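Local coordinates for cell division control protein 45 cdc45 putative (Entamoeba histolytica, PDB 6CC2) that probably acts in DNA replication as the Cdc45 component of the replicative helicase, and may switch between conformations, at residues A219-L233 with H333-K345. Residues are numbered along the deposited sequence; the frame is centred on the assembly and turned at random.
Sequences AKTYVHAIQYFIDNL and HFENLFLPSFFKK
Tyr222 and Pro340 join helix 219-233 to strand 338-344 in an alpha/beta packing, the helix lying on one face of a small mixed sheet. Strand 338-344 is an outermost strand of that sheet, antiparallel to strand 251-257. The axes of these short segments approach to 8.9 Å and cross at 37°, running in broadly the same direction. Ala219, Tyr222, Ile226, Phe229 and Leu233 have their CB atoms directed toward residues 333-345.

The proline ring is the central bump. It fills a hollow lined by Tyr222, Val223 and Ile226. Val223 CG2 lies 4.0 Å from Pro340 CD, and the two side chains cross at about a right angle. Val223 CG2 also meets Leu339 CD2 at 3.8 Å, and so fits between two neighbouring strand residues. The leucine is forked: CD2 faces Val223 and Ala219, while CD1 goes to Tyr222. At this end Ala219 CB rests on the amide group of Asn336.

Phe342 is the second bump and has the largest share of the buried surface. Its CG is anti to the backbone N (chi1 -171°), which carries the ring to Phe229 and Leu233. Phe342 CE2 is 4.0 Å from Phe229 CB. Phe229 turns its edge to the Phe342 face in an offset edge-to-face pair, planes at 79°. CD1 of Leu233 comes to the rim of the Phe342 ring, 4.1 Å from CZ. Ala205 of helix 199-213 and Val253 of strand 251-257 also touch Phe342.

One direct hydrogen bond crosses the interface. Tyr222 OH donates to Pro340 O over 2.7 Å, with the carbonyl oxygen at the ring edge and Ile226 CG1 over one ring face, toward its rim. A water extends the grip: it donates to Tyr222 OH and accepts from the backbone N of Phe342 at 2.9 Å.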
ATOM      1  N   ALA A 219       1.613  -6.050 -13.760  1.00 18.57           N
ATOM      2  CA  ALA A 219       0.263  -6.376 -14.199  1.00 20.60           C
ATOM      3  C   ALA A 219       0.110  -7.860 -14.524  1.00 20.24           C
ATOM      4  O   ALA A 219      -0.955  -8.446 -14.267  1.00 19.40           O
ATOM      5  CB  ALA A 219      -0.096  -5.519 -15.412  1.00 21.14           C
ATOM      6  N   LYS A 220       1.148  -8.485 -15.067  1.00 19.75           N
ATOM      7  CA  LYS A 220       1.060  -9.912 -15.374  1.00 21.74           C
ATOM      8  C   LYS A 220       0.886 -10.725 -14.094  1.00 21.14           C
ATOM      9  O   LYS A 220       0.084 -11.668 -14.040  1.00 20.86           O
ATOM     10  CB  LYS A 220       2.302 -10.354 -16.140  1.00 27.78           C
ATOM     11  CG  LYS A 220       2.328  -9.861 -17.580  1.00 48.56           C
ATOM     12  CD  LYS A 220       3.511 -10.424 -18.361  1.00 68.86           C
ATOM     13  CE  LYS A 220       4.837  -9.842 -17.884  1.00 79.38           C
ATOM     14  NZ  LYS A 220       5.966 -10.206 -18.791  1.00 84.51           N
ATOM     15  N   THR A 221       1.591 -10.348 -13.038  1.00 19.88           N
ATOM     16  CA  THR A 221       1.426 -11.034 -11.758  1.00 18.86           C
ATOM     17  C   THR A 221       0.024 -10.832 -11.196  1.00 18.38           C
ATOM     18  O   THR A 221      -0.628 -11.778 -10.704  1.00 18.86           O
ATOM     19  CB  THR A 221       2.493 -10.545 -10.778  1.00 19.90           C
ATOM     20  OG1 THR A 221       3.780 -10.917 -11.280  1.00 21.81           O
ATOM     21  CG2 THR A 221       2.279 -11.141  -9.409  1.00 22.56           C
ATOM     22  N   TYR A 222      -0.490  -9.609 -11.298  1.00 17.30           N
ATOM     23  CA  TYR A 222      -1.849  -9.361 -10.860  1.00 16.66           C
ATOM     24  C   TYR A 222      -2.848 -10.230 -11.620  1.00 18.80           C
ATOM     25  O   TYR A 222      -3.734 -10.868 -11.021  1.00 19.08           O
ATOM     26  CB  TYR A 222      -2.170  -7.872 -11.019  1.00 16.35           C
ATOM     27  CG  TYR A 222      -3.655  -7.619 -10.869  1.00 17.24           C
ATOM     28  CD1 TYR A 222      -4.263  -7.617  -9.624  1.00 17.34           C
ATOM     29  CD2 TYR A 222      -4.464  -7.445 -11.993  1.00 18.46           C
ATOM     30  CE1 TYR A 222      -5.619  -7.434  -9.492  1.00 17.09           C
ATOM     31  CE2 TYR A 222      -5.820  -7.256 -11.849  1.00 18.22           C
ATOM     32  CZ  TYR A 222      -6.397  -7.269 -10.618  1.00 18.16           C
ATOM     33  OH  TYR A 222      -7.752  -7.091 -10.484  1.00 18.55           O
ATOM     34  N   VAL A 223      -2.739 -10.257 -12.944  1.00 19.37           N
ATOM     35  CA  VAL A 223      -3.715 -10.993 -13.742  1.00 19.08           C
ATOM     36  C   VAL A 223      -3.655 -12.473 -13.405  1.00 21.55           C
ATOM     37  O   VAL A 223      -4.691 -13.149 -13.307  1.00 21.88           O
ATOM     38  CB  VAL A 223      -3.490 -10.724 -15.239  1.00 21.47           C
ATOM     39  CG1 VAL A 223      -4.327 -11.637 -16.075  1.00 27.32           C
ATOM     40  CG2 VAL A 223      -3.841  -9.284 -15.529  1.00 20.40           C
ATOM     41  N   HIS A 224      -2.450 -12.996 -13.200  1.00 20.98           N
ATOM     42  CA  HIS A 224      -2.304 -14.413 -12.835  1.00 22.62           C
ATOM     43  C   HIS A 224      -2.981 -14.712 -11.502  1.00 21.38           C
ATOM     44  O   HIS A 224      -3.542 -15.802 -11.308  1.00 22.49           O
ATOM     45  CB  HIS A 224      -0.817 -14.764 -12.772  1.00 28.34           C
ATOM     46  CG  HIS A 224      -0.535 -16.238 -12.824  1.00 40.39           C
ATOM     47  ND1 HIS A 224      -0.937 -17.039 -13.873  1.00 45.74           N
ATOM     48  CD2 HIS A 224       0.122 -17.050 -11.963  1.00 45.34           C
ATOM     49  CE1 HIS A 224      -0.550 -18.280 -13.649  1.00 48.28           C
ATOM     50  NE2 HIS A 224       0.098 -18.314 -12.500  1.00 46.35           N
ATOM     51  N   ALA A 225      -2.910 -13.778 -10.559  1.00 20.53           N
ATOM     52  CA  ALA A 225      -3.594 -13.971  -9.278  1.00 22.67           C
ATOM     53  C   ALA A 225      -5.102 -14.040  -9.474  1.00 22.13           C
ATOM     54  O   ALA A 225      -5.780 -14.919  -8.924  1.00 21.50           O
ATOM     55  CB  ALA A 225      -3.233 -12.840  -8.318  1.00 23.30           C
ATOM     56  N   ILE A 226      -5.653 -13.121 -10.265  1.00 21.27           N
ATOM     57  CA  ILE A 226      -7.081 -13.148 -10.546  1.00 23.58           C
ATOM     58  C   ILE A 226      -7.471 -14.481 -11.176  1.00 24.40           C
ATOM     59  O   ILE A 226      -8.504 -15.071 -10.838  1.00 22.99           O
ATOM     60  CB  ILE A 226      -7.467 -11.956 -11.441  1.00 23.04           C
ATOM     61  CG1 ILE A 226      -7.108 -10.651 -10.741  1.00 22.96           C
ATOM     62  CG2 ILE A 226      -8.934 -12.007 -11.804  1.00 27.11           C
ATOM     63  CD1 ILE A 226      -7.726 -10.509  -9.330  1.00 25.63           C
ATOM     64  N   GLN A 227      -6.658 -14.978 -12.116  1.00 23.55           N
ATOM     65  CA  GLN A 227      -6.973 -16.248 -12.761  1.00 22.29           C
ATOM     66  C   GLN A 227      -7.056 -17.378 -11.733  1.00 22.94           C
ATOM     67  O   GLN A 227      -7.843 -18.315 -11.904  1.00 23.16           O
ATOM     68  CB  GLN A 227      -5.938 -16.585 -13.831  1.00 24.54           C
ATOM     69  CG  GLN A 227      -6.278 -17.809 -14.655  1.00 31.97           C
ATOM     70  CD  GLN A 227      -7.507 -17.604 -15.516  1.00 35.50           C
ATOM     71  OE1 GLN A 227      -7.646 -16.575 -16.182  1.00 36.08           O
ATOM     72  NE2 GLN A 227      -8.415 -18.571 -15.494  1.00 34.06           N
ATOM     73  N   TYR A 228      -6.238 -17.321 -10.684  1.00 22.38           N
ATOM     74  CA  TYR A 228      -6.328 -18.320  -9.616  1.00 23.88           C
ATOM     75  C   TYR A 228      -7.686 -18.259  -8.935  1.00 23.68           C
ATOM     76  O   TYR A 228      -8.308 -19.309  -8.671  1.00 23.27           O
ATOM     77  CB  TYR A 228      -5.214 -18.109  -8.598  1.00 24.93           C
ATOM     78  CG  TYR A 228      -5.158 -19.162  -7.508  1.00 25.23           C
ATOM     79  CD1 TYR A 228      -4.672 -20.431  -7.788  1.00 26.47           C
ATOM     80  CD2 TYR A 228      -5.556 -18.884  -6.217  1.00 28.81           C
ATOM     81  CE1 TYR A 228      -4.611 -21.409  -6.817  1.00 31.52           C
ATOM     82  CE2 TYR A 228      -5.472 -19.858  -5.224  1.00 29.72           C
ATOM     83  CZ  TYR A 228      -5.008 -21.108  -5.540  1.00 33.22           C
ATOM     84  OH  TYR A 228      -4.932 -22.096  -4.572  1.00 41.73           O
ATOM     85  N   PHE A 229      -8.175 -17.040  -8.667  1.00 23.14           N
ATOM     86  CA  PHE A 229      -9.493 -16.893  -8.058  1.00 22.37           C
ATOM     87  C   PHE A 229     -10.581 -17.372  -9.011  1.00 22.60           C
ATOM     88  O   PHE A 229     -11.542 -18.020  -8.593  1.00 21.80           O
ATOM     89  CB  PHE A 229      -9.758 -15.444  -7.678  1.00 21.74           C
ATOM     90  CG  PHE A 229      -8.680 -14.802  -6.843  1.00 20.30           C
ATOM     91  CD1 PHE A 229      -7.945 -15.536  -5.938  1.00 21.47           C
ATOM     92  CD2 PHE A 229      -8.434 -13.457  -6.962  1.00 21.29           C
ATOM     93  CE1 PHE A 229      -6.945 -14.929  -5.187  1.00 25.41           C
ATOM     94  CE2 PHE A 229      -7.440 -12.826  -6.200  1.00 22.13           C
ATOM     95  CZ  PHE A 229      -6.708 -13.568  -5.320  1.00 23.51           C
ATOM     96  N   ILE A 230     -10.455 -17.035 -10.299  1.00 20.98           N
ATOM     97  CA  ILE A 230     -11.434 -17.479 -11.297  1.00 23.02           C
ATOM     98  C   ILE A 230     -11.505 -18.994 -11.342  1.00 21.95           C
ATOM     99  O   ILE A 230     -12.596 -19.579 -11.445  1.00 23.84           O
ATOM    100  CB  ILE A 230     -11.088 -16.908 -12.690  1.00 24.76           C
ATOM    101  CG1 ILE A 230     -11.341 -15.393 -12.720  1.00 25.82           C
ATOM    102  CG2 ILE A 230     -11.881 -17.614 -13.759  1.00 27.55           C
ATOM    103  CD1 ILE A 230     -10.802 -14.712 -13.974  1.00 29.96           C
ATOM    104  N   ASP A 231     -10.343 -19.657 -11.310  1.00 22.01           N
ATOM    105  CA  ASP A 231     -10.297 -21.100 -11.387  1.00 25.79           C
ATOM    106  C   ASP A 231     -10.958 -21.729 -10.164  1.00 24.48           C
ATOM    107  O   ASP A 231     -11.733 -22.678 -10.289  1.00 24.80           O
ATOM    108  CB  ASP A 231      -8.845 -21.585 -11.500  1.00 30.47           C
ATOM    109  CG  ASP A 231      -8.221 -21.302 -12.875  1.00 35.65           C
ATOM    110  OD1 ASP A 231      -8.936 -20.868 -13.793  1.00 33.93           O
ATOM    111  OD2 ASP A 231      -6.998 -21.517 -13.030  1.00 35.20           O
ATOM    112  N   ASN A 232     -10.655 -21.208  -8.970  1.00 23.68           N
ATOM    113  CA  ASN A 232     -11.169 -21.862  -7.770  1.00 25.08           C
ATOM    114  C   ASN A 232     -12.648 -21.570  -7.526  1.00 24.16           C
ATOM    115  O   ASN A 232     -13.345 -22.405  -6.915  1.00 25.86           O
ATOM    116  CB  ASN A 232     -10.347 -21.458  -6.558  1.00 25.93           C
ATOM    117  CG  ASN A 232      -9.041 -22.220  -6.474  1.00 30.14           C
ATOM    118  OD1 ASN A 232      -9.000 -23.349  -5.988  1.00 32.52           O
ATOM    119  ND2 ASN A 232      -7.969 -21.614  -6.975  1.00 32.30           N
ATOM    120  N   LEU A 233     -13.144 -20.440  -7.999  1.00 22.51           N
ATOM    121  CA  LEU A 233     -14.556 -20.102  -7.898  1.00 23.56           C
ATOM    122  C   LEU A 233     -15.332 -20.431  -9.160  1.00 24.06           C
ATOM    123  O   LEU A 233     -16.548 -20.216  -9.192  1.00 27.81           O
ATOM    124  CB  LEU A 233     -14.731 -18.622  -7.573  1.00 22.97           C
ATOM    125  CG  LEU A 233     -14.228 -18.175  -6.191  1.00 21.58           C
ATOM    126  CD1 LEU A 233     -14.260 -16.694  -6.047  1.00 24.43           C
ATOM    127  CD2 LEU A 233     -15.070 -18.827  -5.109  1.00 25.12           C
ATOM    128  N   HIS A 333       0.852   4.003 -25.088  1.00 31.82           N
ATOM    129  CA  HIS A 333       1.382   2.804 -24.430  1.00 37.41           C
ATOM    130  C   HIS A 333       1.019   2.731 -22.944  1.00 37.53           C
ATOM    131  O   HIS A 333       1.875   2.650 -22.060  1.00 34.45           O
ATOM    132  CB  HIS A 333       2.898   2.728 -24.633  1.00 46.39           C
ATOM    133  CG  HIS A 333       3.310   2.743 -26.074  1.00 57.19           C
ATOM    134  ND1 HIS A 333       3.828   3.863 -26.688  1.00 59.41           N
ATOM    135  CD2 HIS A 333       3.253   1.783 -27.027  1.00 59.85           C
ATOM    136  CE1 HIS A 333       4.086   3.587 -27.954  1.00 61.11           C
ATOM    137  NE2 HIS A 333       3.746   2.332 -28.186  1.00 62.04           N
ATOM    138  N   PHE A 334      -0.282   2.735 -22.677  1.00 32.83           N
ATOM    139  CA  PHE A 334      -0.790   2.321 -21.374  1.00 28.26           C
ATOM    140  C   PHE A 334      -1.876   1.263 -21.564  1.00 26.68           C
ATOM    141  O   PHE A 334      -2.969   1.336 -20.999  1.00 29.77           O
ATOM    142  CB  PHE A 334      -1.277   3.498 -20.509  1.00 29.98           C
ATOM    143  CG  PHE A 334      -2.233   4.460 -21.194  1.00 29.00           C
ATOM    144  CD1 PHE A 334      -3.585   4.197 -21.245  1.00 32.33           C
ATOM    145  CD2 PHE A 334      -1.774   5.664 -21.713  1.00 27.62           C
ATOM    146  CE1 PHE A 334      -4.463   5.083 -21.833  1.00 29.50           C
ATOM    147  CE2 PHE A 334      -2.635   6.560 -22.299  1.00 30.55           C
ATOM    148  CZ  PHE A 334      -3.994   6.276 -22.365  1.00 27.24           C
ATOM    149  N   GLU A 335      -1.535   0.213 -22.320  1.00 26.26           N
ATOM    150  CA  GLU A 335      -2.481  -0.874 -22.561  1.00 27.22           C
ATOM    151  C   GLU A 335      -2.828  -1.627 -21.293  1.00 29.56           C
ATOM    152  O   GLU A 335      -3.897  -2.248 -21.227  1.00 31.76           O
ATOM    153  CB  GLU A 335      -1.899  -1.851 -23.587  1.00 32.34           C
ATOM    154  CG  GLU A 335      -1.611  -1.247 -24.962  1.00 43.06           C
ATOM    155  CD  GLU A 335      -0.247  -0.565 -25.043  1.00 60.01           C
ATOM    156  OE1 GLU A 335       0.407  -0.368 -23.993  1.00 63.10           O
ATOM    157  OE2 GLU A 335       0.173  -0.223 -26.170  1.00 68.85           O
ATOM    158  N   ASN A 336      -1.934  -1.617 -20.292  1.00 26.33           N
ATOM    159  CA  ASN A 336      -2.225  -2.224 -18.991  1.00 26.10           C
ATOM    160  C   ASN A 336      -3.283  -1.453 -18.212  1.00 24.00           C
ATOM    161  O   ASN A 336      -3.597  -1.822 -17.074  1.00 25.90           O
ATOM    162  CB  ASN A 336      -0.970  -2.331 -18.133  1.00 33.29           C
ATOM    163  CG  ASN A 336      -0.104  -3.505 -18.511  1.00 38.28           C
ATOM    164  OD1 ASN A 336      -0.561  -4.447 -19.148  1.00 42.79           O
ATOM    165  ND2 ASN A 336       1.162  -3.448 -18.121  1.00 37.97           N
ATOM    166  N   LEU A 337      -3.825  -0.376 -18.774  1.00 24.22           N
ATOM    167  CA  LEU A 337      -4.973   0.252 -18.134  1.00 23.29           C
ATOM    168  C   LEU A 337      -6.167  -0.695 -18.110  1.00 22.11           C
ATOM    169  O   LEU A 337      -7.025  -0.597 -17.228  1.00 23.63           O
ATOM    170  CB  LEU A 337      -5.333   1.535 -18.858  1.00 25.29           C
ATOM    171  CG  LEU A 337      -6.507   2.324 -18.285  1.00 25.90           C
ATOM    172  CD1 LEU A 337      -6.242   2.757 -16.865  1.00 25.76           C
ATOM    173  CD2 LEU A 337      -6.774   3.506 -19.178  1.00 27.57           C
ATOM    174  N   PHE A 338      -6.248  -1.613 -19.070  1.00 22.63           N
ATOM    175  CA  PHE A 338      -7.374  -2.540 -19.147  1.00 22.87           C
ATOM    176  C   PHE A 338      -6.937  -3.846 -18.498  1.00 22.85           C
ATOM    177  O   PHE A 338      -6.102  -4.579 -19.046  1.00 24.48           O
ATOM    178  CB  PHE A 338      -7.818  -2.729 -20.591  1.00 24.74           C
ATOM    179  CG  PHE A 338      -8.328  -1.465 -21.208  1.00 26.86           C
ATOM    180  CD1 PHE A 338      -9.621  -1.037 -20.964  1.00 30.07           C
ATOM    181  CD2 PHE A 338      -7.498  -0.678 -21.998  1.00 31.44           C
ATOM    182  CE1 PHE A 338     -10.095   0.139 -21.524  1.00 33.43           C
ATOM    183  CE2 PHE A 338      -7.966   0.493 -22.551  1.00 35.13           C
ATOM    184  CZ  PHE A 338      -9.269   0.899 -22.310  1.00 34.55           C
ATOM    185  N   LEU A 339      -7.483  -4.114 -17.324  1.00 21.29           N
ATOM    186  CA  LEU A 339      -7.199  -5.320 -16.562  1.00 20.57           C
ATOM    187  C   LEU A 339      -8.505  -5.811 -15.959  1.00 20.14           C
ATOM    188  O   LEU A 339      -9.407  -5.012 -15.693  1.00 21.87           O
ATOM    189  CB  LEU A 339      -6.199  -5.057 -15.426  1.00 23.31           C
ATOM    190  CG  LEU A 339      -4.813  -4.559 -15.832  1.00 25.65           C
ATOM    191  CD1 LEU A 339      -4.053  -4.159 -14.558  1.00 24.07           C
ATOM    192  CD2 LEU A 339      -4.050  -5.606 -16.581  1.00 28.01           C
ATOM    193  N   PRO A 340      -8.619  -7.111 -15.698  1.00 20.80           N
ATOM    194  CA  PRO A 340      -9.815  -7.614 -15.011  1.00 20.63           C
ATOM    195  C   PRO A 340      -9.921  -7.048 -13.603  1.00 21.77           C
ATOM    196  O   PRO A 340      -8.923  -6.874 -12.908  1.00 22.09           O
ATOM    197  CB  PRO A 340      -9.607  -9.137 -14.997  1.00 22.53           C
ATOM    198  CG  PRO A 340      -8.123  -9.322 -15.075  1.00 25.39           C
ATOM    199  CD  PRO A 340      -7.650  -8.186 -15.985  1.00 24.08           C
ATOM    200  N   SER A 341     -11.142  -6.727 -13.211  1.00 18.94           N
ATOM    201  CA  SER A 341     -11.490  -6.323 -11.856  1.00 20.91           C
ATOM    202  C   SER A 341     -12.303  -7.432 -11.193  1.00 19.65           C
ATOM    203  O   SER A 341     -13.146  -8.069 -11.841  1.00 20.60           O
ATOM    204  CB  SER A 341     -12.317  -5.038 -11.857  1.00 27.90           C
ATOM    205  OG  SER A 341     -11.521  -3.890 -12.012  1.00 29.72           O
ATOM    206  N   PHE A 342     -12.055  -7.640  -9.906  1.00 17.70           N
ATOM    207  CA  PHE A 342     -12.801  -8.602  -9.081  1.00 17.96           C
ATOM    208  C   PHE A 342     -13.836  -7.823  -8.275  1.00 18.66           C
ATOM    209  O   PHE A 342     -13.502  -6.823  -7.632  1.00 19.71           O
ATOM    210  CB  PHE A 342     -11.813  -9.347  -8.172  1.00 18.92           C
ATOM    211  CG  PHE A 342     -12.401 -10.502  -7.444  1.00 19.34           C
ATOM    212  CD1 PHE A 342     -13.127 -10.306  -6.293  1.00 19.94           C
ATOM    213  CD2 PHE A 342     -12.229 -11.796  -7.922  1.00 22.44           C
ATOM    214  CE1 PHE A 342     -13.697 -11.384  -5.617  1.00 22.18           C
ATOM    215  CE2 PHE A 342     -12.799 -12.867  -7.275  1.00 23.69           C
ATOM    216  CZ  PHE A 342     -13.522 -12.666  -6.105  1.00 22.84           C
ATOM    217  N   PHE A 343     -15.087  -8.266  -8.322  1.00 18.78           N
ATOM    218  CA  PHE A 343     -16.192  -7.548  -7.714  1.00 20.74           C
ATOM    219  C   PHE A 343     -16.905  -8.412  -6.675  1.00 24.56           C
ATOM    220  O   PHE A 343     -16.997  -9.631  -6.817  1.00 21.84           O
ATOM    221  CB  PHE A 343     -17.249  -7.120  -8.755  1.00 21.67           C
ATOM    222  CG  PHE A 343     -16.814  -6.009  -9.668  1.00 21.34           C
ATOM    223  CD1 PHE A 343     -16.066  -6.270 -10.807  1.00 20.76           C
ATOM    224  CD2 PHE A 343     -17.204  -4.694  -9.422  1.00 22.36           C
ATOM    225  CE1 PHE A 343     -15.693  -5.246 -11.661  1.00 23.75           C
ATOM    226  CE2 PHE A 343     -16.834  -3.674 -10.257  1.00 23.13           C
ATOM    227  CZ  PHE A 343     -16.082  -3.942 -11.393  1.00 24.62           C
ATOM    228  N   LYS A 344     -17.419  -7.771  -5.633  1.00 22.97           N
ATOM    229  CA  LYS A 344     -18.331  -8.419  -4.699  1.00 23.90           C
ATOM    230  C   LYS A 344     -19.620  -7.605  -4.642  1.00 25.36           C
ATOM    231  O   LYS A 344     -19.576  -6.372  -4.574  1.00 25.06           O
ATOM    232  CB  LYS A 344     -17.705  -8.528  -3.306  1.00 23.71           C
ATOM    233  CG  LYS A 344     -18.659  -9.116  -2.260  1.00 26.71           C
ATOM    234  CD  LYS A 344     -18.016  -9.151  -0.889  1.00 28.42           C
ATOM    235  CE  LYS A 344     -19.063  -9.482   0.188  1.00 33.37           C
ATOM    236  NZ  LYS A 344     -19.696 -10.786  -0.040  1.00 39.33           N
ATOM    237  N   LYS A 345     -20.761  -8.306  -4.677  1.00 24.67           N
ATOM    238  CA  LYS A 345     -22.063  -7.656  -4.606  1.00 24.07           C
ATOM    239  C   LYS A 345     -22.414  -7.307  -3.162  1.00 25.42           C
ATOM    240  O   LYS A 345     -22.291  -8.141  -2.264  1.00 28.04           O
ATOM    241  CB  LYS A 345     -23.133  -8.570  -5.190  1.00 25.21           C
ATOM    242  CG  LYS A 345     -24.438  -7.866  -5.520  1.00 31.19           C
ATOM    243  CD  LYS A 345     -25.412  -8.827  -6.175  1.00 40.24           C
ATOM    244  CE  LYS A 345     -26.646  -8.121  -6.695  1.00 53.48           C
ATOM    245  NZ  LYS A 345     -27.585  -9.088  -7.331  1.00 57.90           N
TER
HETATM  246  O   HOH W   1      -9.793  -6.171  -8.865  1.00 24.13           O